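Local atomic coordinates of Myo-inositol phosphohydrolase (Mitsuokella multacida, PDB entry 4WU3), a protein that probably removes phosphate from inositol phosphates such as phytate, as a phosphatase of the protein-tyrosine-phosphatase-like class, and binds inositol-(1,3,4,5)-tetrakisphosphate. Residues S391-F396 with W535-S540; Y417-R422 with H503-A508; N350-N355 with Q402-V407. The protein carries 2 engineered substitutions. All blocks are in the same frame, centred on the assembly; numbering follows the deposited sequence.

Contact 1 of 3, residues S391-F396 with W535-S540; sequences SGSAEF and WLHFHS. Engineered in segment 535-540: Ser540 (natural residue Cys). With 4IP (inositol-(1,3,4,5)-tetrakisphosphate), chain F.
Ser391 OG sits between two aromatic nitrogens of strand 535-539 and illustrates how one hydroxyl can tie two rings to a neighbouring strand. Trp535 NE1 donates to Ser391 OG over 2.9 Å in a nearly straight bond that stays in the indole plane, and His537 ND1 meets the same oxygen at 2.6 Å, again at the ring edge. The other nitrogen of that imidazole, His537 NE2, donates to Ser393 OG at 3.0 Å, and Ser393 OG in turn donates to Ala394 O. With CG anti to the backbone N (chi1 179°), the His537 ring lies alongside strand 391-393, where Gly392 CA packs over one face. The backbones pair in a parallel ladder in which Ser391 O accepts from Phe538 N at 2.8 Å and Phe538 O from Ser393 N. Strand 535-539 is the middle strand of the phosphatase-type sheet, with 390-393 its neighbour, and it leads into the phosphate-binding P-loop, where the engineered Ser540 takes the place of the signature cysteine. Ser540 OG is modelled 2.3 Å from O2P of the inositol phosphate, too short for the length to be trusted, although OG does face that phosphate. Just before it, His539 ND1 donates in plane to Ser540 O at 3.0 Å, while the edge of Phe396 meets the His539 face in a T-shaped pair with planes at 67°. Farther out, Glu493 accepts from His539 NE2.

Contact 2 of 3, residues Y417-R422 with H503-A508; sequences YIMDLR and HYYRIA
Asp420 OD2 accepts a hydrogen bond from Tyr504 OH at 2.6 Å, on the lone pair that faces away from OD1, where the edge strand 503-509 of the phosphatase-type sheet pairs in parallel with strand 416-422. In this pairing backbone donors and acceptors are matched in turn: Ile418 N to His503 O, Tyr505 N to Ile418 O, Asp420 N to Tyr505 O, and Ile507 N to Asp420 O at 2.9 Å. The two carboxylate oxygens of Asp420 have separate tasks. OD1 accepts from Arg422 N at 3.1 Å, closing an Asx turn, while OD2 also takes a bond from His426 and lies over one face of the Arg506 guanidinium, 3.3 Å from NE. That salt bridge is one of charge alone, since no N-H points at the oxygen. The Arg506 chain, bent at chi2 (71°), instead turns the guanidinium edge to Arg422 O, which accepts from both NE and NH2. The remaining nitrogen, NH1, pairs with Glu456. Were Arg506 cut back to an alanine, Arg422 O would probably lose both of these donors, and Asp420 and Glu456 this positive partner. On the other face of the sheet, Met419 SD packs against Tyr505 CB, and the Tyr505 hydroxyl is bonded to Glu522. At the start of the strands the rings of Tyr417 and His503 form an offset stack, planes 28° apart, with Tyr417 CD2 3.4 Å from His503 CB.

Contact 3 of 3, residues N350-N355 with Q402-V407; sequences NQLPRN and QAMLPV
Pro353 and Met404 form the tight half of this contact, in which a loop without regular structure lies against a helix mainly through apolar side-chain atoms, without a hydrogen bond. The proline ring crosses the methionine chain at about a right angle: Pro353 CD is 3.4 Å from Met404 CG, closer than carbons usually pack, and Pro353 CG is 3.6 Å from Met404 SD. With chi2 at 180° the Met404 chain runs out straight, which brings CG and then SD to the proline ring; the bend at chi3 turns only CE. Both residues are buried. A second close point is Ala403 CB, which points at the loop and meets its backbone, coming within 3.5 Å of Gln351 C. Toward the solvent side the fit slackens. Leu352, an exposed residue, rests one methyl, CD2, on the helix, 3.7 Å from Ala403 O, and the same methyl is 4.2 Å from Val407 CG2, one turn farther on. Beyond Pro353 the loop turns away from the helix, and Asn355 ND2 bonds to Ala542 O in the ligand pocket. The arrangement is that of a connecting loop laid over helix 398-411, which follows strand 390-393 and flanks the mixed sheet of a phosphatase-type alpha/beta domain.

Contacts 1 and 2 are adjacent strand pairs in the parallel part of one mixed sheet, their centres about 9 Å apart, because strands 535-539 and 416-422 are neighbours: Trp535 O lies 2.8 Å from Tyr417 N, a probable hydrogen bond. Along the chain contact 2 is nested within the loop closed by contact 1. A salt bridge between Glu395 OE1 and Arg422 NH1, 2.7 Å, joins them near the ligand, whose pocket contact 1 enters directly and from which the Arg422 side chain is about 6 Å away. Contact 3 packs against the face of contact 1 that carries His537 and Ser393, centres about 10 Å apart; Met404 CE packs 3.3 Å from His537 CE1. Contacts 2 and 3, centres about 17 Å apart, do not touch.

Contact 1 of 3, residues S391-F396 with W535-S540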
# COMPACT_ATOMS: atom_id res chain seq x y z
N SER A 391 11.17 -40.08 28.08
CA SER A 391 10.73 -38.98 28.91
C SER A 391 10.84 -37.69 28.12
O SER A 391 11.44 -37.66 27.04
CB SER A 391 11.57 -38.92 30.18
OG SER A 391 12.95 -38.88 29.88
N GLY A 392 10.23 -36.62 28.64
CA GLY A 392 10.33 -35.30 28.03
C GLY A 392 10.26 -34.18 29.06
O GLY A 392 9.82 -34.38 30.18
N SER A 393 10.70 -32.99 28.68
CA SER A 393 10.53 -31.83 29.53
C SER A 393 10.92 -30.56 28.80
O SER A 393 11.43 -30.59 27.68
CB SER A 393 11.39 -31.95 30.78
OG SER A 393 12.77 -31.81 30.47
N ALA A 394 10.69 -29.44 29.48
CA ALA A 394 11.25 -28.17 29.07
C ALA A 394 12.76 -28.19 29.21
O ALA A 394 13.34 -29.17 29.69
CB ALA A 394 10.67 -27.05 29.93
N GLU A 395 13.41 -27.13 28.76
CA GLU A 395 14.84 -26.99 28.95
C GLU A 395 15.17 -27.07 30.44
O GLU A 395 14.32 -26.79 31.28
CB GLU A 395 15.34 -25.67 28.38
CG GLU A 395 16.84 -25.51 28.44
CD GLU A 395 17.56 -26.47 27.53
OE1 GLU A 395 17.69 -26.19 26.32
OE2 GLU A 395 17.99 -27.53 28.01
N PHE A 396 16.40 -27.46 30.76
CA PHE A 396 16.83 -27.63 32.15
C PHE A 396 18.10 -26.83 32.47
O PHE A 396 19.06 -26.82 31.70
CB PHE A 396 17.07 -29.11 32.49
CG PHE A 396 17.89 -29.85 31.46
CD1 PHE A 396 19.27 -29.72 31.42
CD2 PHE A 396 17.28 -30.67 30.52
CE1 PHE A 396 20.02 -30.39 30.47
CE2 PHE A 396 18.02 -31.35 29.57
CZ PHE A 396 19.39 -31.21 29.55
N TRP A 535 17.34 -45.21 26.74
CA TRP A 535 16.27 -44.34 27.23
C TRP A 535 16.43 -42.97 26.61
O TRP A 535 17.50 -42.37 26.68
CB TRP A 535 16.36 -44.23 28.74
CG TRP A 535 15.32 -43.35 29.34
CD1 TRP A 535 15.21 -42.01 29.19
CD2 TRP A 535 14.25 -43.76 30.20
NE1 TRP A 535 14.14 -41.55 29.91
CE2 TRP A 535 13.53 -42.60 30.54
CE3 TRP A 535 13.84 -44.98 30.72
CZ2 TRP A 535 12.42 -42.62 31.37
CZ3 TRP A 535 12.72 -45.01 31.54
CH2 TRP A 535 12.03 -43.84 31.86
N LEU A 536 15.38 -42.47 25.97
CA LEU A 536 15.43 -41.17 25.30
C LEU A 536 14.68 -40.11 26.06
O LEU A 536 13.47 -40.24 26.29
CB LEU A 536 14.83 -41.26 23.91
CG LEU A 536 15.51 -42.24 22.96
CD1 LEU A 536 14.79 -42.23 21.63
CD2 LEU A 536 16.98 -41.92 22.81
N HIS A 537 15.39 -39.05 26.45
CA HIS A 537 14.75 -37.90 27.08
C HIS A 537 14.72 -36.71 26.13
O HIS A 537 15.75 -36.10 25.88
CB HIS A 537 15.46 -37.50 28.36
CG HIS A 537 14.84 -36.30 29.01
ND1 HIS A 537 13.82 -36.40 29.93
CD2 HIS A 537 15.07 -34.98 28.84
CE1 HIS A 537 13.46 -35.19 30.32
NE2 HIS A 537 14.20 -34.31 29.67
N PHE A 538 13.54 -36.39 25.62
CA PHE A 538 13.41 -35.28 24.70
C PHE A 538 13.16 -33.99 25.43
O PHE A 538 12.36 -33.93 26.37
CB PHE A 538 12.26 -35.53 23.74
CG PHE A 538 12.48 -36.67 22.82
CD1 PHE A 538 13.14 -36.50 21.63
CD2 PHE A 538 12.01 -37.93 23.15
CE1 PHE A 538 13.33 -37.57 20.77
CE2 PHE A 538 12.21 -39.00 22.31
CZ PHE A 538 12.87 -38.82 21.11
N HIS A 539 13.83 -32.93 24.99
CA HIS A 539 13.52 -31.59 25.48
C HIS A 539 13.59 -30.60 24.33
O HIS A 539 14.29 -30.81 23.34
CB HIS A 539 14.45 -31.15 26.63
CG HIS A 539 15.75 -30.57 26.19
ND1 HIS A 539 15.88 -29.26 25.77
CD2 HIS A 539 16.98 -31.13 26.07
CE1 HIS A 539 17.14 -29.04 25.42
NE2 HIS A 539 17.82 -30.15 25.59
N SER A 540 12.85 -29.52 24.47
CA SER A 540 12.98 -28.39 23.57
C SER A 540 13.03 -27.18 24.49
O SER A 540 13.74 -27.21 25.49
CB SER A 540 11.83 -28.35 22.57
OG SER A 540 10.63 -28.79 23.19
C1 4IP F . 6.94 -24.20 22.23
O1 4IP F . 7.33 -25.48 22.73
C2 4IP F . 7.64 -23.10 23.00
O2 4IP F . 7.37 -23.25 24.39
C3 4IP F . 7.15 -21.72 22.58
O3 4IP F . 7.81 -20.72 23.37
C4 4IP F . 5.64 -21.58 22.73
O4 4IP F . 5.24 -20.30 22.23
C5 4IP F . 4.93 -22.68 21.95
O5 4IP F . 3.52 -22.59 22.13
C6 4IP F . 5.42 -24.07 22.37
O6 4IP F . 4.78 -25.08 21.60
P1 4IP F . 8.67 -26.23 22.27
O1P 4IP F . 8.40 -26.65 20.85
O2P 4IP F . 8.78 -27.36 23.27
O3P 4IP F . 9.75 -25.19 22.43
P3 4IP F . 8.65 -19.55 22.64
O4P 4IP F . 7.77 -19.12 21.49
O5P 4IP F . 9.95 -20.22 22.24
O6P 4IP F . 8.80 -18.48 23.70
P4 4IP F . 4.32 -19.29 23.08
O7P 4IP F . 4.97 -19.22 24.44
O8P 4IP F . 4.42 -18.00 22.30
O9P 4IP F . 2.95 -19.95 23.07
P5 4IP F . 2.53 -22.93 20.90
OPF 4IP F . 3.31 -22.58 19.64
OPG 4IP F . 1.34 -22.03 21.17
OPH 4IP F . 2.24 -24.41 21.04

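Contact 2 of 3, residues Y417-R422 with H503-A508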
# COMPACT_ATOMS: atom_id res chain seq x y z
N TYR A 417 19.97 -41.06 26.84
CA TYR A 417 20.32 -40.00 25.90
C TYR A 417 19.45 -38.78 26.14
O TYR A 417 18.23 -38.90 26.27
CB TYR A 417 20.16 -40.43 24.43
CG TYR A 417 21.12 -41.49 23.98
CD1 TYR A 417 20.92 -42.82 24.33
CD2 TYR A 417 22.22 -41.18 23.20
CE1 TYR A 417 21.79 -43.80 23.93
CE2 TYR A 417 23.11 -42.17 22.80
CZ TYR A 417 22.88 -43.48 23.17
OH TYR A 417 23.73 -44.50 22.79
N ILE A 418 20.07 -37.61 26.22
CA ILE A 418 19.35 -36.35 26.19
C ILE A 418 19.24 -35.95 24.71
O ILE A 418 20.25 -35.76 24.04
CB ILE A 418 20.08 -35.25 26.99
CG1 ILE A 418 20.17 -35.63 28.48
CG2 ILE A 418 19.40 -33.91 26.80
CD1 ILE A 418 18.84 -35.93 29.15
N MET A 419 18.00 -35.87 24.22
CA MET A 419 17.74 -35.50 22.84
C MET A 419 17.33 -34.03 22.79
O MET A 419 16.18 -33.67 23.03
CB MET A 419 16.64 -36.38 22.25
CG MET A 419 16.86 -37.88 22.39
SD MET A 419 18.30 -38.52 21.49
CE MET A 419 17.82 -38.25 19.79
N ASP A 420 18.30 -33.17 22.51
CA ASP A 420 18.08 -31.73 22.45
C ASP A 420 17.54 -31.39 21.07
O ASP A 420 18.24 -31.55 20.07
CB ASP A 420 19.40 -31.01 22.74
CG ASP A 420 19.34 -29.51 22.53
OD1 ASP A 420 18.24 -28.95 22.37
OD2 ASP A 420 20.42 -28.88 22.51
N LEU A 421 16.29 -30.94 21.00
CA LEU A 421 15.62 -30.73 19.73
C LEU A 421 15.61 -29.27 19.28
O LEU A 421 14.83 -28.91 18.41
CB LEU A 421 14.18 -31.20 19.83
CG LEU A 421 13.95 -32.64 20.28
CD1 LEU A 421 12.49 -32.86 20.64
CD2 LEU A 421 14.40 -33.61 19.20
N ARG A 422 16.49 -28.45 19.84
CA ARG A 422 16.41 -27.00 19.64
C ARG A 422 17.28 -26.46 18.51
O ARG A 422 18.51 -26.54 18.56
CB ARG A 422 16.78 -26.30 20.93
CG ARG A 422 15.93 -26.70 22.12
CD ARG A 422 16.33 -25.88 23.34
NE ARG A 422 15.92 -24.49 23.21
CZ ARG A 422 16.12 -23.57 24.15
NH1 ARG A 422 16.73 -23.89 25.29
NH2 ARG A 422 15.69 -22.33 23.95
N HIS A 503 24.59 -39.34 27.68
CA HIS A 503 24.89 -39.09 26.28
C HIS A 503 24.06 -37.94 25.74
O HIS A 503 23.04 -37.57 26.32
CB HIS A 503 24.61 -40.34 25.46
CG HIS A 503 25.36 -41.54 25.92
ND1 HIS A 503 24.95 -42.31 26.98
CD2 HIS A 503 26.49 -42.10 25.46
CE1 HIS A 503 25.81 -43.30 27.16
NE2 HIS A 503 26.75 -43.20 26.25
N TYR A 504 24.49 -37.40 24.62
CA TYR A 504 23.85 -36.23 24.07
C TYR A 504 23.67 -36.36 22.57
O TYR A 504 24.56 -36.81 21.88
CB TYR A 504 24.68 -34.98 24.39
CG TYR A 504 24.14 -33.68 23.82
CD1 TYR A 504 23.16 -32.96 24.51
CD2 TYR A 504 24.63 -33.16 22.64
CE1 TYR A 504 22.67 -31.77 24.00
CE2 TYR A 504 24.16 -31.97 22.13
CZ TYR A 504 23.18 -31.27 22.81
OH TYR A 504 22.70 -30.08 22.31
N TYR A 505 22.50 -35.97 22.09
CA TYR A 505 22.27 -35.90 20.66
C TYR A 505 21.43 -34.66 20.34
O TYR A 505 20.50 -34.32 21.07
CB TYR A 505 21.62 -37.18 20.12
CG TYR A 505 21.72 -37.28 18.61
CD1 TYR A 505 22.80 -37.90 18.00
CD2 TYR A 505 20.74 -36.72 17.80
CE1 TYR A 505 22.91 -37.96 16.62
CE2 TYR A 505 20.84 -36.78 16.42
CZ TYR A 505 21.92 -37.39 15.83
OH TYR A 505 22.01 -37.43 14.46
N ARG A 506 21.78 -33.99 19.25
CA ARG A 506 21.17 -32.73 18.88
C ARG A 506 20.43 -32.83 17.54
O ARG A 506 21.02 -33.22 16.54
CB ARG A 506 22.26 -31.66 18.76
CG ARG A 506 21.75 -30.28 18.38
CD ARG A 506 21.00 -29.66 19.54
NE ARG A 506 20.73 -28.25 19.31
CZ ARG A 506 21.55 -27.26 19.66
NH1 ARG A 506 22.71 -27.51 20.23
NH2 ARG A 506 21.20 -26.00 19.41
N ILE A 507 19.15 -32.48 17.53
CA ILE A 507 18.44 -32.25 16.28
C ILE A 507 17.99 -30.79 16.27
O ILE A 507 17.34 -30.31 17.21
CB ILE A 507 17.24 -33.21 16.10
CG1 ILE A 507 17.73 -34.66 16.09
CG2 ILE A 507 16.50 -32.92 14.80
CD1 ILE A 507 16.63 -35.69 16.18
N ALA A 508 18.35 -30.07 15.22
CA ALA A 508 18.09 -28.65 15.14
C ALA A 508 16.69 -28.36 14.58
O ALA A 508 16.54 -27.90 13.44
CB ALA A 508 19.16 -27.96 14.31

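Contact 3 of 3, residues N350-N355 with Q402-V407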
# COMPACT_ATOMS: atom_id res chain seq x y z
N ASN A 350 16.74 -26.41 42.21
CA ASN A 350 16.80 -27.81 42.60
C ASN A 350 15.42 -28.48 42.59
O ASN A 350 14.81 -28.72 43.63
CB ASN A 350 17.43 -27.95 43.98
CG ASN A 350 18.87 -27.48 43.99
OD1 ASN A 350 19.56 -27.50 42.97
ND2 ASN A 350 19.34 -27.03 45.16
N GLN A 351 14.94 -28.77 41.38
CA GLN A 351 13.65 -29.40 41.19
C GLN A 351 13.57 -29.90 39.75
O GLN A 351 14.38 -29.52 38.92
CB GLN A 351 12.51 -28.41 41.49
CG GLN A 351 12.49 -27.22 40.55
CD GLN A 351 11.64 -26.07 41.09
OE1 GLN A 351 11.48 -25.92 42.29
NE2 GLN A 351 11.11 -25.26 40.19
N LEU A 352 12.61 -30.76 39.46
CA LEU A 352 12.45 -31.27 38.11
C LEU A 352 12.12 -30.12 37.16
O LEU A 352 11.47 -29.15 37.56
CB LEU A 352 11.34 -32.32 38.07
CG LEU A 352 11.58 -33.60 38.88
CD1 LEU A 352 10.27 -34.35 39.09
CD2 LEU A 352 12.61 -34.47 38.18
N PRO A 353 12.59 -30.21 35.91
CA PRO A 353 12.31 -29.15 34.96
C PRO A 353 10.82 -29.08 34.68
O PRO A 353 10.09 -30.03 34.98
CB PRO A 353 13.08 -29.58 33.72
CG PRO A 353 13.19 -31.06 33.82
CD PRO A 353 13.33 -31.32 35.29
N ARG A 354 10.36 -27.96 34.13
CA ARG A 354 8.97 -27.79 33.75
C ARG A 354 8.53 -28.90 32.78
O ARG A 354 9.32 -29.39 31.98
CB ARG A 354 8.78 -26.42 33.11
CG ARG A 354 7.34 -26.01 32.88
CD ARG A 354 7.22 -24.51 32.62
NE ARG A 354 8.14 -24.04 31.58
CZ ARG A 354 7.77 -23.64 30.37
NH1 ARG A 354 6.49 -23.62 30.02
NH2 ARG A 354 8.70 -23.24 29.49
N ASN A 355 7.27 -29.31 32.89
CA ASN A 355 6.66 -30.27 31.97
C ASN A 355 7.41 -31.60 31.86
O ASN A 355 7.46 -32.22 30.78
CB ASN A 355 6.52 -29.65 30.57
CG ASN A 355 5.59 -28.45 30.56
OD1 ASN A 355 4.61 -28.41 31.30
ND2 ASN A 355 5.89 -27.47 29.72
N GLN A 402 20.22 -32.07 37.74
CA GLN A 402 20.57 -32.87 38.93
C GLN A 402 19.34 -33.58 39.48
O GLN A 402 19.43 -34.72 39.92
CB GLN A 402 21.22 -32.02 40.03
CG GLN A 402 22.52 -31.34 39.61
CD GLN A 402 23.59 -32.33 39.17
OE1 GLN A 402 23.77 -33.40 39.76
NE2 GLN A 402 24.32 -31.98 38.12
N ALA A 403 18.19 -32.91 39.46
CA ALA A 403 16.96 -33.52 39.96
C ALA A 403 16.44 -34.64 39.05
O ALA A 403 15.85 -35.60 39.52
CB ALA A 403 15.89 -32.46 40.16
N MET A 404 16.64 -34.49 37.74
CA MET A 404 16.19 -35.51 36.78
C MET A 404 17.00 -36.80 36.90
O MET A 404 16.48 -37.89 36.69
CB MET A 404 16.39 -35.03 35.35
CG MET A 404 15.38 -34.02 34.86
SD MET A 404 15.76 -33.55 33.16
CE MET A 404 16.04 -35.14 32.43
N LEU A 405 18.27 -36.65 37.23
CA LEU A 405 19.20 -37.76 37.21
C LEU A 405 18.75 -38.99 37.98
O LEU A 405 18.70 -40.07 37.42
CB LEU A 405 20.57 -37.31 37.72
CG LEU A 405 21.46 -36.71 36.63
CD1 LEU A 405 22.69 -36.08 37.27
CD2 LEU A 405 21.84 -37.79 35.63
N PRO A 406 18.44 -38.85 39.27
CA PRO A 406 18.04 -40.04 40.03
C PRO A 406 16.74 -40.64 39.53
O PRO A 406 16.58 -41.85 39.56
CB PRO A 406 17.87 -39.52 41.47
CG PRO A 406 17.69 -38.05 41.33
CD PRO A 406 18.46 -37.64 40.11
N VAL A 407 15.82 -39.79 39.07
CA VAL A 407 14.55 -40.28 38.56
C VAL A 407 14.76 -41.15 37.33
O VAL A 407 14.24 -42.27 37.25
CB VAL A 407 13.58 -39.13 38.25
CG1 VAL A 407 12.31 -39.65 37.60
CG2 VAL A 407 13.22 -38.38 39.52